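Local coordinates for HTH hxlR-type domain-containing protein (Enterococcus faecalis, PDB 1Z7U) that probably binds DNA as a winged helix-turn-helix transcriptional regulator of the HxlR family, related to MarR proteins, at residues A[26-31]-A[80-85]. Residues are numbered along the deposited sequence; the frame is centred on the assembly and turned at random.
Sequences SLMDEL and YTLTPE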
loop_
_atom_site.group_PDB
_atom_site.type_symbol
_atom_site.label_atom_id
_atom_site.label_comp_id
_atom_site.label_asym_id
_atom_site.label_seq_id
_atom_site.Cartn_x
_atom_site.Cartn_y
_atom_site.Cartn_z
ATOM N N SER A 26 -3.835 13.533 3.832
ATOM C CA SER A 26 -4.167 14.428 4.957
ATOM C C SER A 26 -5.670 14.511 5.217
ATOM O O SER A 26 -6.101 14.476 6.363
ATOM C CB SER A 26 -3.613 15.831 4.727
ATOM O OG SER A 26 -2.203 15.811 4.763
ATOM N N LEU A 27 -6.448 14.634 4.147
ATOM C CA LEU A 27 -7.910 14.636 4.223
ATOM C C LEU A 27 -8.454 13.399 4.911
ATOM O O LEU A 27 -9.308 13.497 5.793
ATOM C CB LEU A 27 -8.507 14.735 2.824
ATOM C CG LEU A 27 -9.253 16.000 2.392
ATOM C CD1 LEU A 27 -9.017 17.175 3.302
ATOM C CD2 LEU A 27 -8.908 16.363 0.959
HETATM N N MSE A 28 -7.955 12.239 4.487
HETATM C CA MSE A 28 -8.312 10.960 5.069
HETATM C C MSE A 28 -7.960 10.873 6.565
HETATM O O MSE A 28 -8.758 10.344 7.354
HETATM C CB MSE A 28 -7.658 9.827 4.271
HETATM C CG MSE A 28 -7.799 8.455 4.892
HETATM SE SE MSE A 28 -7.237 7.000 3.693
HETATM C CE MSE A 28 -8.913 6.878 2.588
ATOM N N ASP A 29 -6.776 11.377 6.936
ATOM C CA ASP A 29 -6.356 11.464 8.342
ATOM C C ASP A 29 -7.351 12.283 9.168
ATOM O O ASP A 29 -7.716 11.889 10.273
ATOM C CB ASP A 29 -4.965 12.090 8.475
ATOM C CG ASP A 29 -3.826 11.081 8.314
ATOM O OD1 ASP A 29 -4.054 9.862 8.390
ATOM O OD2 ASP A 29 -2.674 11.524 8.112
ATOM N N GLU A 30 -7.795 13.413 8.618
ATOM C CA GLU A 30 -8.770 14.280 9.298
ATOM C C GLU A 30 -10.122 13.609 9.447
ATOM O O GLU A 30 -10.741 13.695 10.492
ATOM C CB GLU A 30 -8.944 15.613 8.565
ATOM C CG GLU A 30 -7.741 16.539 8.650
ATOM C CD GLU A 30 -7.373 16.896 10.086
ATOM O OE1 GLU A 30 -8.306 17.077 10.904
ATOM O OE2 GLU A 30 -6.158 16.985 10.392
ATOM N N LEU A 31 -10.569 12.930 8.400
ATOM C CA LEU A 31 -11.861 12.249 8.435
ATOM C C LEU A 31 -11.851 11.003 9.304
ATOM O O LEU A 31 -12.874 10.638 9.891
ATOM C CB LEU A 31 -12.351 11.930 7.020
ATOM C CG LEU A 31 -12.567 13.144 6.112
ATOM C CD1 LEU A 31 -13.083 12.725 4.743
ATOM C CD2 LEU A 31 -13.509 14.161 6.746
ATOM N N TYR A 80 -18.761 15.587 6.224
ATOM C CA TYR A 80 -17.923 14.616 5.506
ATOM C C TYR A 80 -17.407 13.511 6.437
ATOM O O TYR A 80 -16.955 13.772 7.547
ATOM C CB TYR A 80 -16.761 15.318 4.831
ATOM C CG TYR A 80 -17.181 16.342 3.798
ATOM C CD1 TYR A 80 -17.454 15.955 2.495
ATOM C CD2 TYR A 80 -17.301 17.698 4.123
ATOM C CE1 TYR A 80 -17.826 16.873 1.540
ATOM C CE2 TYR A 80 -17.688 18.633 3.167
ATOM C CZ TYR A 80 -17.951 18.206 1.873
ATOM O OH TYR A 80 -18.319 19.096 0.882
ATOM N N THR A 81 -17.499 12.273 5.974
ATOM C CA THR A 81 -16.983 11.115 6.696
ATOM C C THR A 81 -16.287 10.158 5.718
ATOM O O THR A 81 -16.415 10.317 4.494
ATOM C CB THR A 81 -18.117 10.339 7.395
ATOM O OG1 THR A 81 -19.240 10.267 6.519
ATOM C CG2 THR A 81 -18.540 11.016 8.695
ATOM N N LEU A 82 -15.549 9.180 6.258
ATOM C CA LEU A 82 -15.038 8.077 5.449
ATOM C C LEU A 82 -16.139 7.035 5.265
ATOM O O LEU A 82 -16.887 6.747 6.198
ATOM C CB LEU A 82 -13.809 7.417 6.099
ATOM C CG LEU A 82 -12.475 8.163 6.233
ATOM C CD1 LEU A 82 -11.436 7.287 6.958
ATOM C CD2 LEU A 82 -11.912 8.648 4.892
ATOM N N THR A 83 -16.230 6.463 4.067
ATOM C CA THR A 83 -17.091 5.300 3.838
ATOM C C THR A 83 -16.479 4.054 4.495
ATOM O O THR A 83 -15.350 4.121 4.989
ATOM C CB THR A 83 -17.253 5.025 2.340
ATOM O OG1 THR A 83 -15.963 4.819 1.764
ATOM C CG2 THR A 83 -17.965 6.182 1.638
ATOM N N PRO A 84 -17.226 2.927 4.546
ATOM C CA PRO A 84 -16.599 1.650 4.919
ATOM C C PRO A 84 -15.346 1.303 4.105
ATOM O O PRO A 84 -14.345 0.895 4.686
ATOM C CB PRO A 84 -17.713 0.629 4.671
ATOM C CG PRO A 84 -18.975 1.411 4.891
ATOM C CD PRO A 84 -18.686 2.782 4.349
ATOM N N GLU A 85 -15.382 1.485 2.785
ATOM C CA GLU A 85 -14.176 1.309 1.959
ATOM C C GLU A 85 -13.114 2.359 2.271
ATOM O O GLU A 85 -11.924 2.085 2.156
ATOM C CB GLU A 85 -14.502 1.310 0.458
ATOM C CG GLU A 85 -15.380 0.157 -0.021
ATOM C CD GLU A 85 -14.791 -1.228 0.234
ATOM O OE1 GLU A 85 -13.557 -1.371 0.366
ATOM O OE2 GLU A 85 -15.579 -2.206 0.291
HETATM O O HOH W 1 -15.381 9.460 9.167
#
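Leu31 and Leu82 form the middle of an apolar contact between helix 24-33 and the end of strand 77-82; the axes of 26-31 and 80-82 run 94° apart, 8.1 Å at closest approach. The CB of Leu31 lies 3.9 Å from Leu82 CG, against the CG-CD2 side of that side chain. With CG placed opposite its own carbonyl carbon (chi1 -61°), Leu31 is carried toward Tyr80: CD2 reaches back along the strand to Tyr80 CB at 3.9 Å and lies 3.6 Å from Tyr80 O, a contact and not a hydrogen bond. Leu31 CD1 is turned across the strand, 4.1 Å from Thr81 O. Selenomethionine Met28 crosses Leu82 at about a right angle, its CG 4.1 Å from Leu82 CD2; the chain bends at chi3 (-81°), which brings CE beside the same methyl.

Polar linkage across the contact is indirect. One water donates to Leu31 O and accepts from Leu82 N, both at 2.9 Å.

Val66 of strand 66-71 also packs on Leu31, and Tyr87 of helix 84-110 on Leu82. Within the core of the winged helix-turn-helix fold, side-chain shape and apolar burial thus hold helix 24-33 against the wing hairpin, while the water satisfies two main-chain groups that make no direct bond to each other.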